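Local coordinates for lovastatin nonaketide synthase, polyketide synthase component (PDB 7CPX), which builds the nonaketide backbone of lovastatin from malonyl-CoA, working as a homodimeric multidomain polyketide synthase together with the partner protein LovC, at residues L947-L959 and L1157-P1170. The protein carries 2 engineered substitutions. Numbering follows the deposited sequence.
Sequences LRGPKPHLLLGKL and LMDEGNGCPLLLHP
Leu-1157 puts both methyls 4.0 Å from Leu-954 CD2, the two side chains crossing at about a right angle. The contact brings together the two halves of the dehydratase domain, a double hotdog with predicted N- and C-terminal halves: residues 947-959 lead into the first and end in its edge strand 958-959, whereas 1157-1170, in the second, hold a short, weakly bonded hairpin (1158-1159 with 1164-1165) and run up to helix 1170-1184. Next, Asp-1159 turns its carboxylate toward the incoming chain, with CG anti to its own N (chi1 -177°). Asp-1159 OD2 takes a weak hydrogen bond from Leu-954 N at 3.3 Å, bent to 132°, while CG lies against Leu-954 CB. The other oxygen, OD1, closes an Asx turn by accepting Gly-1161 N from above the carboxylate plane. At the hairpin's end, Gly-1161 O approaches Lys-951 CD, and Asn-1162 OD1 rests on the aliphatic base of the same lysine, 3.3 Å from Lys-951 CB. After the return strand, Leu-1166 CD2 touches both His-953 CE1 and Leu-955 CD1. Leu-956 CD1 covers one face of that imidazole, whose NE2 makes a weak bond to Glu-1004 on helix 995-1012. The same glutamate accepts Leu-1167 N, so Glu-1004 reaches both segments. His-1169 occupies the N-cap position of the helix that carries Asp-1174, the predicted proton donor; the side chains of Pro-1170 and Asp-1174 are about 6 Å apart. There Pro-1170 CG meets Leu-955 CD1 tip to tip at 4.0 Å.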
loop_
_atom_site.group_PDB
_atom_site.type_symbol
_atom_site.label_atom_id
_atom_site.label_comp_id
_atom_site.label_asym_id
_atom_site.label_seq_id
_atom_site.Cartn_x
_atom_site.Cartn_y
_atom_site.Cartn_z
ATOM N N LEU A 947 8.771 10.676 7.847
ATOM C CA LEU A 947 9.755 11.233 8.769
ATOM C C LEU A 947 9.577 10.656 10.166
ATOM O O LEU A 947 10.550 10.259 10.819
ATOM C CB LEU A 947 9.630 12.755 8.802
ATOM C CG LEU A 947 9.766 13.464 7.456
ATOM C CD1 LEU A 947 9.566 14.954 7.628
ATOM C CD2 LEU A 947 11.117 13.177 6.831
ATOM N N ARG A 948 8.339 10.603 10.639
ATOM C CA ARG A 948 7.813 10.067 11.881
ATOM C C ARG A 948 7.434 8.606 11.655
ATOM O O ARG A 948 7.819 7.991 10.657
ATOM C CB ARG A 948 6.620 10.893 12.361
ATOM C CG ARG A 948 6.728 12.393 12.103
ATOM C CD ARG A 948 7.820 13.049 12.922
ATOM N NE ARG A 948 8.468 14.123 12.179
ATOM C CZ ARG A 948 7.876 15.255 11.828
ATOM N NH1 ARG A 948 6.614 15.500 12.136
ATOM N NH2 ARG A 948 8.566 16.163 11.144
ATOM N N GLY A 949 6.682 8.029 12.586
ATOM C CA GLY A 949 6.153 6.701 12.408
ATOM C C GLY A 949 6.813 5.674 13.301
ATOM O O GLY A 949 7.630 5.996 14.169
ATOM N N PRO A 950 6.466 4.408 13.100
ATOM C CA PRO A 950 7.000 3.344 13.951
ATOM C C PRO A 950 8.448 3.027 13.608
ATOM O O PRO A 950 8.992 3.457 12.590
ATOM C CB PRO A 950 6.082 2.160 13.641
ATOM C CG PRO A 950 5.678 2.384 12.225
ATOM C CD PRO A 950 5.583 3.878 12.046
ATOM N N LYS A 951 9.067 2.246 14.487
ATOM C CA LYS A 951 10.424 1.796 14.242
ATOM C C LYS A 951 10.449 0.923 12.990
ATOM O O LYS A 951 9.437 0.321 12.623
ATOM C CB LYS A 951 10.950 1.005 15.438
ATOM C CG LYS A 951 10.894 1.742 16.765
ATOM C CD LYS A 951 11.835 2.932 16.789
ATOM C CE LYS A 951 11.956 3.507 18.191
ATOM N NZ LYS A 951 10.641 3.934 18.741
ATOM N N PRO A 952 11.591 0.834 12.311
ATOM C CA PRO A 952 11.653 -0.012 11.117
ATOM C C PRO A 952 11.684 -1.479 11.502
ATOM O O PRO A 952 12.754 -2.091 11.575
ATOM C CB PRO A 952 12.951 0.436 10.444
ATOM C CG PRO A 952 13.824 0.810 11.587
ATOM C CD PRO A 952 12.911 1.399 12.640
ATOM N N HIS A 953 10.507 -2.044 11.757
ATOM C CA HIS A 953 10.431 -3.378 12.331
ATOM C C HIS A 953 11.205 -4.375 11.480
ATOM O O HIS A 953 11.104 -4.386 10.251
ATOM C CB HIS A 953 8.974 -3.817 12.455
ATOM C CG HIS A 953 8.797 -5.104 13.197
ATOM N ND1 HIS A 953 9.232 -6.314 12.700
ATOM C CD2 HIS A 953 8.238 -5.370 14.400
ATOM C CE1 HIS A 953 8.949 -7.269 13.567
ATOM N NE2 HIS A 953 8.343 -6.724 14.606
ATOM N N LEU A 954 11.987 -5.216 12.152
ATOM C CA LEU A 954 12.776 -6.217 11.453
ATOM C C LEU A 954 11.864 -7.172 10.696
ATOM O O LEU A 954 10.763 -7.497 11.150
ATOM C CB LEU A 954 13.644 -6.987 12.448
ATOM C CG LEU A 954 14.595 -8.026 11.853
ATOM C CD1 LEU A 954 15.580 -7.374 10.899
ATOM C CD2 LEU A 954 15.328 -8.763 12.958
ATOM N N LEU A 955 12.327 -7.609 9.525
ATOM C CA LEU A 955 11.572 -8.502 8.653
ATOM C C LEU A 955 10.438 -7.764 7.952
ATOM O O LEU A 955 9.793 -8.319 7.058
ATOM C CB LEU A 955 10.999 -9.683 9.440
ATOM C CG LEU A 955 11.903 -10.362 10.470
ATOM C CD1 LEU A 955 11.161 -11.501 11.138
ATOM C CD2 LEU A 955 13.180 -10.860 9.828
ATOM N N LEU A 956 10.200 -6.511 8.330
ATOM C CA LEU A 956 9.077 -5.753 7.795
ATOM C C LEU A 956 9.549 -4.426 7.224
ATOM O O LEU A 956 8.997 -3.935 6.234
ATOM C CB LEU A 956 8.031 -5.513 8.883
ATOM C CG LEU A 956 7.397 -6.759 9.501
ATOM C CD1 LEU A 956 6.401 -6.368 10.574
ATOM C CD2 LEU A 956 6.723 -7.588 8.437
ATOM N N GLY A 957 10.572 -3.843 7.837
ATOM C CA GLY A 957 10.986 -2.526 7.423
ATOM C C GLY A 957 10.028 -1.473 7.954
ATOM O O GLY A 957 9.421 -1.612 9.020
ATOM N N LYS A 958 9.896 -0.401 7.183
ATOM C CA LYS A 958 9.055 0.720 7.566
ATOM C C LYS A 958 7.653 0.553 7.003
ATOM O O LYS A 958 7.475 0.176 5.842
ATOM C CB LYS A 958 9.655 2.036 7.076
ATOM C CG LYS A 958 11.105 2.220 7.455
ATOM C CD LYS A 958 11.532 3.664 7.326
ATOM C CE LYS A 958 13.033 3.795 7.449
ATOM N NZ LYS A 958 13.732 3.379 6.202
ATOM N N LEU A 959 6.660 0.835 7.840
ATOM C CA LEU A 959 5.281 0.843 7.380
ATOM C C LEU A 959 5.106 1.892 6.290
ATOM O O LEU A 959 5.659 2.993 6.370
ATOM C CB LEU A 959 4.340 1.123 8.550
ATOM C CG LEU A 959 2.845 1.179 8.234
ATOM C CD1 LEU A 959 2.388 -0.106 7.584
ATOM C CD2 LEU A 959 2.050 1.440 9.498
ATOM N N LEU A 1157 14.886 -13.814 18.657
ATOM C CA LEU A 1157 15.242 -12.786 17.691
ATOM C C LEU A 1157 14.605 -11.478 18.127
ATOM O O LEU A 1157 13.399 -11.430 18.390
ATOM C CB LEU A 1157 14.781 -13.162 16.281
ATOM C CG LEU A 1157 15.089 -12.136 15.188
ATOM C CD1 LEU A 1157 16.584 -11.883 15.087
ATOM C CD2 LEU A 1157 14.536 -12.595 13.853
ATOM N N MET A 1158 15.412 -10.425 18.207
ATOM C CA MET A 1158 14.953 -9.120 18.654
ATOM C C MET A 1158 15.427 -8.052 17.682
ATOM O O MET A 1158 16.520 -8.153 17.117
ATOM C CB MET A 1158 15.464 -8.806 20.064
ATOM C CG MET A 1158 16.977 -8.857 20.200
ATOM S SD MET A 1158 17.545 -8.475 21.868
ATOM C CE MET A 1158 16.974 -6.786 22.051
ATOM N N ASP A 1159 14.597 -7.029 17.494
ATOM C CA ASP A 1159 14.936 -5.913 16.619
ATOM C C ASP A 1159 15.801 -4.932 17.397
ATOM O O ASP A 1159 15.329 -4.290 18.342
ATOM C CB ASP A 1159 13.667 -5.241 16.101
ATOM C CG ASP A 1159 13.958 -4.112 15.132
ATOM O OD1 ASP A 1159 15.144 -3.897 14.802
ATOM O OD2 ASP A 1159 13.001 -3.437 14.702
ATOM N N GLU A 1160 17.071 -4.815 17.005
ATOM C CA GLU A 1160 17.970 -3.896 17.694
ATOM C C GLU A 1160 17.476 -2.460 17.595
ATOM O O GLU A 1160 17.684 -1.666 18.520
ATOM C CB GLU A 1160 19.381 -4.014 17.119
ATOM C CG GLU A 1160 19.969 -5.414 17.202
ATOM C CD GLU A 1160 20.147 -5.891 18.631
ATOM O OE1 GLU A 1160 20.030 -5.063 19.557
ATOM O OE2 GLU A 1160 20.405 -7.097 18.828
ATOM N N GLY A 1161 16.817 -2.109 16.488
ATOM C CA GLY A 1161 16.264 -0.775 16.346
ATOM C C GLY A 1161 15.045 -0.527 17.207
ATOM O O GLY A 1161 14.678 0.633 17.423
ATOM N N ASN A 1162 14.408 -1.591 17.703
ATOM C CA ASN A 1162 13.255 -1.469 18.581
ATOM C C ASN A 1162 13.529 -1.936 20.002
ATOM O O ASN A 1162 12.827 -1.506 20.920
ATOM C CB ASN A 1162 12.069 -2.268 18.021
ATOM C CG ASN A 1162 10.733 -1.618 18.321
ATOM O OD1 ASN A 1162 9.931 -1.375 17.418
ATOM N ND2 ASN A 1162 10.485 -1.330 19.594
ATOM N N GLY A 1163 14.522 -2.800 20.202
ATOM C CA GLY A 1163 14.852 -3.257 21.536
ATOM C C GLY A 1163 13.856 -4.220 22.138
ATOM O O GLY A 1163 13.814 -4.364 23.361
ATOM N N CYS A 1164 13.052 -4.886 21.315
ATOM C CA CYS A 1164 12.070 -5.844 21.790
ATOM C C CYS A 1164 12.190 -7.141 21.007
ATOM O O CYS A 1164 12.589 -7.131 19.838
ATOM C CB CYS A 1164 10.644 -5.293 21.649
ATOM S SG CYS A 1164 10.172 -4.892 19.951
ATOM N N PRO A 1165 11.853 -8.272 21.622
ATOM C CA PRO A 1165 11.952 -9.551 20.916
ATOM C C PRO A 1165 10.812 -9.754 19.931
ATOM O O PRO A 1165 9.739 -9.160 20.048
ATOM C CB PRO A 1165 11.892 -10.581 22.049
ATOM C CG PRO A 1165 11.068 -9.922 23.091
ATOM C CD PRO A 1165 11.383 -8.449 23.008
ATOM N N LEU A 1166 11.069 -10.611 18.949
ATOM C CA LEU A 1166 10.056 -11.009 17.987
ATOM C C LEU A 1166 9.367 -12.289 18.446
ATOM O O LEU A 1166 9.860 -13.016 19.312
ATOM C CB LEU A 1166 10.673 -11.219 16.603
ATOM C CG LEU A 1166 10.905 -9.960 15.766
ATOM C CD1 LEU A 1166 11.906 -9.035 16.435
ATOM C CD2 LEU A 1166 11.368 -10.334 14.368
ATOM N N LEU A 1167 8.205 -12.557 17.849
ATOM C CA LEU A 1167 7.471 -13.772 18.179
ATOM C C LEU A 1167 8.315 -15.007 17.907
ATOM O O LEU A 1167 8.452 -15.887 18.765
ATOM C CB LEU A 1167 6.175 -13.835 17.376
ATOM C CG LEU A 1167 5.132 -12.775 17.712
ATOM C CD1 LEU A 1167 3.966 -12.861 16.747
ATOM C CD2 LEU A 1167 4.662 -12.944 19.144
ATOM N N LEU A 1168 8.893 -15.086 16.713
ATOM C CA LEU A 1168 9.659 -16.245 16.293
ATOM C C LEU A 1168 10.915 -15.795 15.572
ATOM O O LEU A 1168 10.881 -14.854 14.776
ATOM C CB LEU A 1168 8.843 -17.148 15.362
ATOM C CG LEU A 1168 7.790 -18.049 16.001
ATOM C CD1 LEU A 1168 6.865 -18.600 14.932
ATOM C CD2 LEU A 1168 8.453 -19.180 16.758
ATOM N N HIS A 1169 12.014 -16.473 15.855
ATOM C CA HIS A 1169 13.174 -16.393 14.989
ATOM C C HIS A 1169 12.912 -17.294 13.789
ATOM O O HIS A 1169 12.764 -18.509 13.965
ATOM C CB HIS A 1169 14.425 -16.830 15.736
ATOM C CG HIS A 1169 15.703 -16.600 14.988
ATOM N ND1 HIS A 1169 15.756 -16.439 13.621
ATOM C CD2 HIS A 1169 16.982 -16.506 15.425
ATOM C CE1 HIS A 1169 17.009 -16.260 13.247
ATOM N NE2 HIS A 1169 17.774 -16.294 14.323
ATOM N N PRO A 1170 12.832 -16.754 12.567
ATOM C CA PRO A 1170 12.490 -17.598 11.414
ATOM C C PRO A 1170 13.329 -18.862 11.330
ATOM O O PRO A 1170 12.909 -19.851 10.725
ATOM C CB PRO A 1170 12.741 -16.669 10.224
ATOM C CG PRO A 1170 12.452 -15.318 10.762
ATOM C CD PRO A 1170 12.934 -15.334 12.188
#